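Local coordinates for protein redox-sensing transcriptional repressor Rex (Thermoanaerobacter ethanolicus, PDB 3WGG) that probably senses the cellular NADH/NAD(+) balance and represses transcription accordingly, acting as a DNA-binding homodimer with a Rossmann-type nucleotide-binding domain, at residues A[154-159]-A[178-183]; A[16-21]-A[40-45]; A[171-176]-A[187-192]. All blocks are in the same frame, centred on the assembly; numbering follows the deposited sequence.

Contact 1 (A[154-159]-A[178-183]); sequences IPKDNA and LPIDLK. With 8NA (alpha-Diphosphopyridine nucleotide), chain C.
In the nucleotide cleft of the Rossmann domain, Ile154 and Leu178 meet between two loops, one following strand 149-152 and the other following strand 173-176. Ile154 works on two fronts. Its chi1 of 57° sets CG1 between the backbone N and the carbonyl carbon and turns it to the Leu178 side chain, although the exact placement of the Leu178 methyl it touches is doubtful in the model. Meanwhile Ile154 CG2 rests against the adenine, 3.5 Å from C4A of the bound dinucleotide. The backbone of the same residue takes part too: its O receives a weak hydrogen bond from the ribose, O3D to Ile154 O 3.4 Å.

The second loop supports the other end of the ligand. Pro179 presents its ring to the nicotinamide, with Pro179 CD 3.3 Å from C5N. Pro179 is the centre of an inverse gamma turn, closed by a weak bond from Ile180 N to Leu178 O at 3.0 Å. Farther along, Asp181, a zinc ligand in crystals of this protein, packs on Glu24 of the second subunit.

No hydrogen bond joins the two loops, so apolar touch carries the contact. Ile180 slants across the aliphatic part of Lys156, with Ile180 CD1 3.6 Å from Lys156 CB. At the start of helix 159-168, Ala159 CB meets Leu182 CD2 at 3.7 Å.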
loop_
_atom_site.group_PDB
_atom_site.type_symbol
_atom_site.label_atom_id
_atom_site.label_comp_id
_atom_site.label_asym_id
_atom_site.label_seq_id
_atom_site.Cartn_x
_atom_site.Cartn_y
_atom_site.Cartn_z
ATOM N N ILE A 154 7.716 -8.551 -11.505
ATOM C CA ILE A 154 7.874 -8.776 -12.940
ATOM C C ILE A 154 6.695 -8.207 -13.718
ATOM O O ILE A 154 5.703 -7.861 -13.117
ATOM C CB ILE A 154 7.993 -10.268 -13.262
ATOM C CG1 ILE A 154 6.762 -11.035 -12.744
ATOM C CG2 ILE A 154 9.308 -10.814 -12.704
ATOM C CD1 ILE A 154 6.609 -12.387 -13.316
ATOM N N PRO A 155 6.806 -8.134 -15.069
ATOM C CA PRO A 155 5.668 -7.671 -15.865
ATOM C C PRO A 155 4.538 -8.697 -15.809
ATOM O O PRO A 155 4.759 -9.863 -15.494
ATOM C CB PRO A 155 6.251 -7.517 -17.303
ATOM C CG PRO A 155 7.789 -7.531 -17.135
ATOM C CD PRO A 155 8.022 -8.365 -15.879
ATOM N N LYS A 156 3.316 -8.219 -16.022
ATOM C CA LYS A 156 2.099 -9.011 -15.837
ATOM C C LYS A 156 2.092 -10.301 -16.649
ATOM O O LYS A 156 1.629 -11.337 -16.192
ATOM C CB LYS A 156 0.896 -8.241 -16.376
ATOM C CG LYS A 156 0.339 -7.146 -15.544
ATOM C CD LYS A 156 -0.810 -6.481 -16.319
ATOM C CE LYS A 156 -0.277 -5.660 -17.490
ATOM N NZ LYS A 156 -0.926 -6.064 -18.784
ATOM N N ASP A 157 2.532 -10.197 -17.892
ATOM C CA ASP A 157 2.175 -11.167 -18.922
ATOM C C ASP A 157 2.534 -12.619 -18.589
ATOM O O ASP A 157 2.001 -13.561 -19.192
ATOM C CB ASP A 157 2.869 -10.747 -20.214
ATOM C CG ASP A 157 4.319 -10.434 -19.976
ATOM O OD1 ASP A 157 4.925 -11.177 -19.169
ATOM O OD2 ASP A 157 4.843 -9.444 -20.538
ATOM N N ASN A 158 3.426 -12.808 -17.626
ATOM C CA ASN A 158 3.942 -14.148 -17.338
ATOM C C ASN A 158 4.171 -14.294 -15.840
ATOM O O ASN A 158 4.953 -15.137 -15.387
ATOM C CB ASN A 158 5.255 -14.364 -18.095
ATOM C CG ASN A 158 6.355 -13.375 -17.653
ATOM O OD1 ASN A 158 6.299 -12.823 -16.547
ATOM N ND2 ASN A 158 7.339 -13.137 -18.528
ATOM N N ALA A 159 3.490 -13.448 -15.078
ATOM C CA ALA A 159 3.357 -13.636 -13.659
ATOM C C ALA A 159 2.782 -15.018 -13.300
ATOM O O ALA A 159 3.332 -15.689 -12.431
ATOM C CB ALA A 159 2.520 -12.523 -13.056
ATOM N N LEU A 178 1.962 -7.141 -8.984
ATOM C CA LEU A 178 1.252 -7.010 -10.272
ATOM C C LEU A 178 -0.281 -6.915 -10.176
ATOM O O LEU A 178 -0.899 -7.617 -9.367
ATOM C CB LEU A 178 1.651 -8.122 -11.253
ATOM C CG LEU A 178 2.932 -8.945 -11.059
ATOM C CD1 LEU A 178 3.203 -9.715 -12.317
ATOM C CD2 LEU A 178 4.147 -8.136 -10.680
ATOM N N PRO A 179 -0.912 -6.056 -11.018
ATOM C CA PRO A 179 -2.378 -6.009 -11.030
ATOM C C PRO A 179 -2.943 -7.085 -11.946
ATOM O O PRO A 179 -3.495 -6.782 -12.996
ATOM C CB PRO A 179 -2.673 -4.635 -11.598
ATOM C CG PRO A 179 -1.577 -4.430 -12.578
ATOM C CD PRO A 179 -0.339 -5.079 -11.956
ATOM N N ILE A 180 -2.774 -8.334 -11.555
ATOM C CA ILE A 180 -3.381 -9.471 -12.219
ATOM C C ILE A 180 -3.967 -10.065 -10.972
ATOM O O ILE A 180 -3.493 -9.739 -9.892
ATOM C CB ILE A 180 -2.287 -10.464 -12.704
ATOM C CG1 ILE A 180 -1.453 -9.861 -13.813
ATOM C CG2 ILE A 180 -2.878 -11.822 -13.126
ATOM C CD1 ILE A 180 -2.073 -9.994 -15.229
ATOM N N ASP A 181 -4.954 -10.948 -11.070
ATOM C CA ASP A 181 -5.271 -11.711 -9.872
ATOM C C ASP A 181 -4.794 -13.147 -10.006
ATOM O O ASP A 181 -5.448 -13.985 -10.629
ATOM C CB ASP A 181 -6.713 -11.497 -9.357
ATOM C CG ASP A 181 -7.712 -12.513 -9.886
ATOM O OD1 ASP A 181 -7.948 -12.528 -11.108
ATOM O OD2 ASP A 181 -8.313 -13.253 -9.073
ATOM N N LEU A 182 -3.604 -13.392 -9.453
ATOM C CA LEU A 182 -2.939 -14.685 -9.536
ATOM C C LEU A 182 -3.774 -15.786 -8.922
ATOM O O LEU A 182 -4.425 -15.588 -7.903
ATOM C CB LEU A 182 -1.567 -14.639 -8.855
ATOM C CG LEU A 182 -0.568 -13.607 -9.378
ATOM C CD1 LEU A 182 0.567 -13.416 -8.379
ATOM C CD2 LEU A 182 -0.013 -13.998 -10.722
ATOM N N LYS A 183 -3.775 -16.938 -9.578
ATOM C CA LYS A 183 -4.358 -18.138 -9.026
ATOM C C LYS A 183 -3.282 -18.870 -8.238
ATOM O O LYS A 183 -2.216 -19.146 -8.762
ATOM C CB LYS A 183 -4.869 -19.053 -10.147
ATOM C CG LYS A 183 -5.503 -18.322 -11.345
ATOM C CD LYS A 183 -6.175 -19.317 -12.310
ATOM C CE LYS A 183 -6.325 -18.752 -13.727
ATOM N NZ LYS A 183 -5.034 -18.669 -14.493
HETATM P PA 8NA C . 11.384 -3.209 -15.317
HETATM O O1A 8NA C . 11.252 -3.408 -16.811
HETATM O O2A 8NA C . 12.294 -2.128 -14.756
HETATM O O5B 8NA C . 11.717 -4.641 -14.654
HETATM C C5B 8NA C . 11.010 -5.850 -14.934
HETATM C C4B 8NA C . 12.079 -6.924 -14.789
HETATM O O4B 8NA C . 11.558 -8.241 -14.783
HETATM C C3B 8NA C . 13.063 -6.863 -15.945
HETATM O O3B 8NA C . 14.350 -6.799 -15.315
HETATM C C2B 8NA C . 12.841 -8.198 -16.680
HETATM O O2B 8NA C . 14.074 -8.737 -17.176
HETATM C C1B 8NA C . 12.395 -9.085 -15.552
HETATM N N9A 8NA C . 11.525 -10.188 -15.950
HETATM C C8A 8NA C . 10.610 -10.246 -16.943
HETATM N N7A 8NA C . 9.999 -11.456 -16.864
HETATM C C5A 8NA C . 10.571 -12.135 -15.836
HETATM C C6A 8NA C . 10.407 -13.396 -15.284
HETATM N N6A 8NA C . 9.500 -14.262 -15.784
HETATM N N1A 8NA C . 11.168 -13.761 -14.245
HETATM C C2A 8NA C . 12.116 -12.962 -13.723
HETATM N N3A 8NA C . 12.325 -11.762 -14.247
HETATM C C4A 8NA C . 11.556 -11.333 -15.282
HETATM O O3 8NA C . 9.881 -2.886 -14.750
HETATM P PN 8NA C . 9.665 -2.346 -13.239
HETATM O O1N 8NA C . 9.694 -0.849 -13.245
HETATM O O2N 8NA C . 10.633 -3.031 -12.294
HETATM O O5D 8NA C . 8.124 -2.752 -12.933
HETATM C C5D 8NA C . 7.653 -4.096 -12.718
HETATM C C4D 8NA C . 6.115 -4.116 -12.615
HETATM O O4D 8NA C . 5.643 -2.869 -12.056
HETATM C C3D 8NA C . 5.382 -4.242 -13.935
HETATM O O3D 8NA C . 4.131 -4.939 -13.707
HETATM C C2D 8NA C . 5.033 -2.813 -14.293
HETATM O O2D 8NA C . 3.819 -2.896 -15.014
HETATM C C1D 8NA C . 4.870 -2.071 -12.960
HETATM N N1N 8NA C . 3.482 -2.038 -12.393
HETATM C C2N 8NA C . 2.586 -1.080 -12.824
HETATM C C3N 8NA C . 1.322 -0.971 -12.366
HETATM C C7N 8NA C . 0.469 0.086 -12.926
HETATM O O7N 8NA C . 0.807 0.692 -13.940
HETATM N N7N 8NA C . -0.653 0.370 -12.264
HETATM C C4N 8NA C . 0.813 -1.903 -11.281
HETATM C C5N 8NA C . 1.892 -2.880 -10.841
HETATM C C6N 8NA C . 3.122 -2.908 -11.380
#

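Contact 2 (A[16-21]-A[40-45]); sequences PRYHRY and EKMGVT. With SO4 (sulfate ion), chain D.
Met42 forms the tightly packed part, wedged among Arg17, Tyr18 and Tyr21 of helix 9-27. Its CG sits over one face of the Tyr21 ring as a CH-pi contact, 3.8 Å from the centroid and 14° off the normal. The sulfur makes a Met-aromatic contact at the edge of Tyr18, with Met42 SD 3.7 Å from Tyr18 CD1. A bend at chi3 (59°) brings the methyl round to Arg17, Met42 CE lying 3.4 Å from Arg17 CG. Asp52 takes the hydroxyl of Tyr18.

Arg17 is also anchored end-on: NH1 and NH2 each bond Met42 O at 3.0 Å, from opposite faces of the carbonyl plane. The acceptor ends helix 35-42, whose dipole would probably favour the cation. Arg17 NH2 bridges onward to O1 of a sulfate, probably from the crystallisation liquor, at 2.8 Å and 171°. Arg17 NE, Tyr21 OH, Arg20 and Asn192 of the second subunit complete this well-held polar cluster.

The looser side is exposed Lys41, whose O lies 3.6 Å from Tyr21 CE1, and partly exposed Val44 at the guanidinium edge. Two helices packed through such a core are consistent with the predicted helix-turn-helix DNA-binding motif.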
loop_
_atom_site.group_PDB
_atom_site.type_symbol
_atom_site.label_atom_id
_atom_site.label_comp_id
_atom_site.label_asym_id
_atom_site.label_seq_id
_atom_site.Cartn_x
_atom_site.Cartn_y
_atom_site.Cartn_z
ATOM N N PRO A 16 -0.939 -3.781 11.562
ATOM C CA PRO A 16 0.386 -3.213 11.341
ATOM C C PRO A 16 0.309 -1.722 11.583
ATOM O O PRO A 16 1.279 -1.120 12.007
ATOM C CB PRO A 16 0.671 -3.517 9.833
ATOM C CG PRO A 16 -0.090 -4.744 9.538
ATOM C CD PRO A 16 -1.375 -4.613 10.412
ATOM N N ARG A 17 -0.840 -1.101 11.369
ATOM C CA ARG A 17 -0.853 0.349 11.596
ATOM C C ARG A 17 -0.714 0.596 13.096
ATOM O O ARG A 17 0.101 1.427 13.544
ATOM C CB ARG A 17 -2.111 1.011 11.043
ATOM C CG ARG A 17 -2.088 2.545 11.144
ATOM C CD ARG A 17 -3.110 3.169 10.141
ATOM N NE ARG A 17 -2.990 4.628 10.142
ATOM C CZ ARG A 17 -3.867 5.449 10.707
ATOM N NH1 ARG A 17 -4.978 4.978 11.256
ATOM N NH2 ARG A 17 -3.630 6.747 10.713
ATOM N N TYR A 18 -1.428 -0.189 13.895
ATOM C CA TYR A 18 -1.240 0.011 15.349
ATOM C C TYR A 18 0.232 -0.180 15.688
ATOM O O TYR A 18 0.820 0.601 16.443
ATOM C CB TYR A 18 -2.074 -0.946 16.142
ATOM C CG TYR A 18 -3.547 -0.843 15.910
ATOM C CD1 TYR A 18 -4.175 0.392 15.800
ATOM C CD2 TYR A 18 -4.331 -1.988 15.878
ATOM C CE1 TYR A 18 -5.562 0.471 15.670
ATOM C CE2 TYR A 18 -5.685 -1.917 15.732
ATOM C CZ TYR A 18 -6.293 -0.702 15.628
ATOM O OH TYR A 18 -7.647 -0.667 15.473
ATOM N N HIS A 19 0.843 -1.178 15.053
ATOM C CA HIS A 19 2.220 -1.541 15.373
ATOM C C HIS A 19 3.123 -0.367 15.084
ATOM O O HIS A 19 3.991 -0.023 15.897
ATOM C CB HIS A 19 2.620 -2.795 14.585
ATOM C CG HIS A 19 3.976 -3.325 14.917
ATOM N ND1 HIS A 19 5.044 -3.196 14.063
ATOM C CD2 HIS A 19 4.421 -4.076 15.957
ATOM C CE1 HIS A 19 6.104 -3.792 14.580
ATOM N NE2 HIS A 19 5.762 -4.326 15.742
ATOM N N ARG A 20 2.887 0.296 13.956
ATOM C CA ARG A 20 3.696 1.485 13.583
ATOM C C ARG A 20 3.600 2.645 14.564
ATOM O O ARG A 20 4.602 3.270 14.911
ATOM C CB ARG A 20 3.295 2.038 12.177
ATOM C CG ARG A 20 3.997 1.383 11.054
ATOM C CD ARG A 20 3.729 2.091 9.725
ATOM N NE ARG A 20 2.354 1.945 9.207
ATOM C CZ ARG A 20 1.505 2.954 9.185
ATOM N NH1 ARG A 20 1.870 4.117 9.771
ATOM N NH2 ARG A 20 0.295 2.795 8.679
ATOM N N TYR A 21 2.384 3.013 14.917
ATOM C CA TYR A 21 2.185 4.108 15.835
ATOM C C TYR A 21 2.756 3.755 17.219
ATOM O O TYR A 21 3.350 4.612 17.888
ATOM C CB TYR A 21 0.700 4.448 15.931
ATOM C CG TYR A 21 0.298 5.468 14.891
ATOM C CD1 TYR A 21 0.281 6.832 15.201
ATOM C CD2 TYR A 21 0.064 5.082 13.550
ATOM C CE1 TYR A 21 -0.041 7.799 14.213
ATOM C CE2 TYR A 21 -0.248 6.029 12.558
ATOM C CZ TYR A 21 -0.289 7.380 12.884
ATOM O OH TYR A 21 -0.592 8.313 11.899
ATOM N N GLU A 40 -7.292 9.494 18.760
ATOM C CA GLU A 40 -7.031 10.860 18.322
ATOM C C GLU A 40 -5.802 10.912 17.415
ATOM O O GLU A 40 -5.861 11.502 16.335
ATOM C CB GLU A 40 -6.883 11.818 19.512
ATOM C CG GLU A 40 -6.103 13.112 19.210
ATOM C CD GLU A 40 -6.864 14.118 18.330
ATOM O OE1 GLU A 40 -7.471 15.057 18.898
ATOM O OE2 GLU A 40 -6.839 14.003 17.078
ATOM N N LYS A 41 -4.710 10.256 17.833
ATOM C CA LYS A 41 -3.464 10.223 17.050
ATOM C C LYS A 41 -3.581 9.565 15.678
ATOM O O LYS A 41 -2.857 9.950 14.755
ATOM C CB LYS A 41 -2.331 9.533 17.818
ATOM C CG LYS A 41 -1.286 10.476 18.347
ATOM C CD LYS A 41 -0.048 9.696 18.708
ATOM C CE LYS A 41 0.847 10.550 19.560
ATOM N NZ LYS A 41 1.582 11.584 18.776
ATOM N N MET A 42 -4.483 8.589 15.558
ATOM C CA MET A 42 -4.581 7.734 14.360
ATOM C C MET A 42 -5.822 8.017 13.525
ATOM O O MET A 42 -5.941 7.520 12.403
ATOM C CB MET A 42 -4.610 6.256 14.759
ATOM C CG MET A 42 -3.361 5.757 15.464
ATOM S SD MET A 42 -3.402 3.966 15.733
ATOM C CE MET A 42 -3.560 3.355 14.055
ATOM N N GLY A 43 -6.754 8.789 14.092
ATOM C CA GLY A 43 -8.043 9.070 13.465
ATOM C C GLY A 43 -8.821 7.791 13.228
ATOM O O GLY A 43 -9.390 7.595 12.159
ATOM N N VAL A 44 -8.766 6.880 14.194
ATOM C CA VAL A 44 -9.631 5.702 14.187
ATOM C C VAL A 44 -10.482 5.853 15.440
ATOM O O VAL A 44 -10.163 6.685 16.298
ATOM C CB VAL A 44 -8.825 4.377 14.214
ATOM C CG1 VAL A 44 -9.757 3.151 14.313
ATOM C CG2 VAL A 44 -7.942 4.263 12.976
ATOM N N THR A 45 -11.578 5.101 15.525
ATOM C CA THR A 45 -12.429 5.121 16.720
ATOM C C THR A 45 -11.674 4.490 17.886
ATOM O O THR A 45 -10.929 3.524 17.696
ATOM C CB THR A 45 -13.785 4.387 16.514
ATOM O OG1 THR A 45 -14.087 3.620 17.687
ATOM C CG2 THR A 45 -13.748 3.437 15.313
HETATM S S SO4 D . -0.408 6.777 8.504
HETATM O O1 SO4 D . -1.244 7.500 9.450
HETATM O O2 SO4 D . 1.010 6.716 8.898
HETATM O O3 SO4 D . -1.158 5.522 8.409
HETATM O O4 SO4 D . -0.386 7.424 7.206
#

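Contact 3 (A[171-176]-A[187-192]); sequences IKAIWN and DVILEN
Asn176 and Asn192 make a polar link between side chains: Asn176 ND2 donates to Asn192 OD1 at 2.7 Å, nearly straight at 174°. The acceptor lies in the Asn176 amide plane, but the donor stands above the Asn192 carbonyl plane, and the two amide planes are at right angles. With chi1 at 162°, CG of Asn176 is anti to the backbone N, and from there OD1 also accepts from Leu178 N. A leucine in place of Asn176 would probably leave Asn192 OD1 and Leu178 N without these mates and free the Asn192 amide to turn.

Backbone bonds of a parallel strand pair, their directions 8° apart, continue the link. Asn176 N bonds Glu191 O, Glu191 N bonds Ile174 O, and Ile189 N bonds Lys172 O; the shortest of the four runs from Ile174 N to Ile189 O, 2.7 Å. Trp175 and Glu191 run side by side with ring and carboxylate nearly coplanar; Glu191 CG meets the indole edge 3.5 Å from Trp175 CD1. The buried Glu191 carboxylate is paired with Arg13 and with Arg205 of the second subunit, whose Ser198 also bonds it and Trp175 NE1.

Packing completes both faces. Ala173 CB touches Ile189 CB at 3.6 Å on the face with Trp175, while Ile174 CG2 meets Leu190 CD1 on the other. Strand 189-192 is outermost in this chain's Rossmann sheet, next to 173-176, which pairs with 149-152; Ile174 leans on helix 159-168, and the Ala173-Trp175 face receives Val202 and Leu199 of the second subunit.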
loop_
_atom_site.group_PDB
_atom_site.type_symbol
_atom_site.label_atom_id
_atom_site.label_comp_id
_atom_site.label_asym_id
_atom_site.label_seq_id
_atom_site.Cartn_x
_atom_site.Cartn_y
_atom_site.Cartn_z
ATOM N N ILE A 171 6.771 -22.784 -2.147
ATOM C CA ILE A 171 6.678 -21.460 -1.518
ATOM C C ILE A 171 5.414 -21.392 -0.672
ATOM O O ILE A 171 4.391 -21.894 -1.086
ATOM C CB ILE A 171 6.649 -20.306 -2.562
ATOM C CG1 ILE A 171 7.287 -19.043 -1.995
ATOM C CG2 ILE A 171 5.224 -19.992 -3.031
ATOM C CD1 ILE A 171 8.813 -19.095 -2.224
ATOM N N LYS A 172 5.469 -20.730 0.488
ATOM C CA LYS A 172 4.290 -20.601 1.349
ATOM C C LYS A 172 3.423 -19.343 1.071
ATOM O O LYS A 172 2.254 -19.290 1.457
ATOM C CB LYS A 172 4.750 -20.528 2.798
ATOM C CG LYS A 172 5.298 -21.848 3.396
ATOM C CD LYS A 172 6.171 -21.575 4.664
ATOM C CE LYS A 172 6.930 -22.859 5.128
ATOM N NZ LYS A 172 6.305 -24.161 4.615
ATOM N N ALA A 173 4.014 -18.311 0.480
ATOM C CA ALA A 173 3.327 -17.038 0.371
ATOM C C ALA A 173 3.929 -16.272 -0.775
ATOM O O ALA A 173 5.129 -16.403 -1.008
ATOM C CB ALA A 173 3.443 -16.213 1.682
ATOM N N ILE A 174 3.083 -15.531 -1.486
ATOM C CA ILE A 174 3.509 -14.678 -2.574
ATOM C C ILE A 174 3.056 -13.231 -2.284
ATOM O O ILE A 174 1.911 -12.995 -1.912
ATOM C CB ILE A 174 2.970 -15.156 -3.895
ATOM C CG1 ILE A 174 3.616 -16.510 -4.244
ATOM C CG2 ILE A 174 3.182 -14.073 -4.996
ATOM C CD1 ILE A 174 3.009 -17.226 -5.453
ATOM N N TRP A 175 3.983 -12.283 -2.324
ATOM C CA TRP A 175 3.636 -10.892 -2.110
ATOM C C TRP A 175 3.711 -10.316 -3.491
ATOM O O TRP A 175 4.810 -10.203 -4.051
ATOM C CB TRP A 175 4.669 -10.241 -1.178
ATOM C CG TRP A 175 4.311 -8.855 -0.685
ATOM C CD1 TRP A 175 3.067 -8.373 -0.399
ATOM C CD2 TRP A 175 5.234 -7.827 -0.331
ATOM N NE1 TRP A 175 3.148 -7.069 0.065
ATOM C CE2 TRP A 175 4.471 -6.717 0.132
ATOM C CE3 TRP A 175 6.636 -7.715 -0.397
ATOM C CZ2 TRP A 175 5.067 -5.498 0.524
ATOM C CZ3 TRP A 175 7.234 -6.524 0.054
ATOM C CH2 TRP A 175 6.441 -5.426 0.484
ATOM N N ASN A 176 2.546 -10.019 -4.077
ATOM C CA ASN A 176 2.497 -9.778 -5.493
ATOM C C ASN A 176 2.299 -8.304 -5.802
ATOM O O ASN A 176 1.297 -7.712 -5.361
ATOM C CB ASN A 176 1.369 -10.624 -6.126
ATOM C CG ASN A 176 0.946 -10.120 -7.528
ATOM O OD1 ASN A 176 1.782 -9.915 -8.406
ATOM N ND2 ASN A 176 -0.375 -9.970 -7.741
ATOM N N ASP A 187 -4.082 -23.124 0.255
ATOM C CA ASP A 187 -3.146 -23.066 1.372
ATOM C C ASP A 187 -1.958 -22.069 1.199
ATOM O O ASP A 187 -1.122 -21.907 2.108
ATOM C CB ASP A 187 -2.599 -24.459 1.614
ATOM C CG ASP A 187 -1.737 -24.934 0.469
ATOM O OD1 ASP A 187 -2.151 -24.821 -0.710
ATOM O OD2 ASP A 187 -0.624 -25.397 0.763
ATOM N N VAL A 188 -1.844 -21.447 0.030
ATOM C CA VAL A 188 -0.748 -20.507 -0.200
ATOM C C VAL A 188 -1.206 -19.069 0.138
ATOM O O VAL A 188 -2.242 -18.630 -0.339
ATOM C CB VAL A 188 -0.239 -20.626 -1.651
ATOM C CG1 VAL A 188 0.838 -19.540 -1.963
ATOM C CG2 VAL A 188 0.388 -22.017 -1.846
ATOM N N ILE A 189 -0.444 -18.337 0.941
ATOM C CA ILE A 189 -0.825 -16.940 1.242
ATOM C C ILE A 189 -0.532 -16.033 0.037
ATOM O O ILE A 189 0.615 -15.935 -0.393
ATOM C CB ILE A 189 -0.094 -16.395 2.497
ATOM C CG1 ILE A 189 -0.244 -17.315 3.725
ATOM C CG2 ILE A 189 -0.550 -14.958 2.801
ATOM C CD1 ILE A 189 -1.665 -17.459 4.186
ATOM N N LEU A 190 -1.555 -15.406 -0.534
ATOM C CA LEU A 190 -1.366 -14.405 -1.586
ATOM C C LEU A 190 -1.769 -13.037 -1.056
ATOM O O LEU A 190 -2.832 -12.892 -0.467
ATOM C CB LEU A 190 -2.234 -14.711 -2.806
ATOM C CG LEU A 190 -2.103 -13.710 -3.963
ATOM C CD1 LEU A 190 -0.702 -13.648 -4.618
ATOM C CD2 LEU A 190 -3.182 -13.927 -5.002
ATOM N N GLU A 191 -0.911 -12.046 -1.247
ATOM C CA GLU A 191 -1.169 -10.687 -0.806
ATOM C C GLU A 191 -0.809 -9.816 -1.965
ATOM O O GLU A 191 0.338 -9.809 -2.386
ATOM C CB GLU A 191 -0.317 -10.316 0.435
ATOM C CG GLU A 191 -0.239 -8.785 0.761
ATOM C CD GLU A 191 -1.580 -8.155 1.196
ATOM O OE1 GLU A 191 -2.604 -8.867 1.228
ATOM O OE2 GLU A 191 -1.642 -6.914 1.441
ATOM N N ASN A 192 -1.805 -9.106 -2.487
ATOM C CA ASN A 192 -1.640 -8.234 -3.671
ATOM C C ASN A 192 -1.520 -6.780 -3.261
ATOM O O ASN A 192 -2.333 -6.275 -2.502
ATOM C CB ASN A 192 -2.829 -8.401 -4.627
ATOM C CG ASN A 192 -2.958 -9.842 -5.090
ATOM O OD1 ASN A 192 -1.998 -10.407 -5.606
ATOM N ND2 ASN A 192 -4.119 -10.447 -4.894
#

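Contacts 1 and 3 share the Rossmann domain and touch, Leu182 CD1 of one lying 3.4 Å from Asn176 CG of the other. Contact 3 joins neighbouring strands by backbone hydrogen bonds, six of its twelve touching residues buried; contact 1 joins loops without a hydrogen bond, mixing buried Ile154, Ala159, Leu178 and Leu182 with exposed Lys156 and Pro179. Contact 2, its centre about 32 Å from that of contact 1, packs helix on helix, burying Met42 and Tyr18 beside a more exposed rim. The second subunit meets contact 2 through the Arg20 salt bridge to Asp197, contact 3 through apolar packing and Glu191, and contact 1 only at Asp181; its Asn192 bonds contact 2's sulfate.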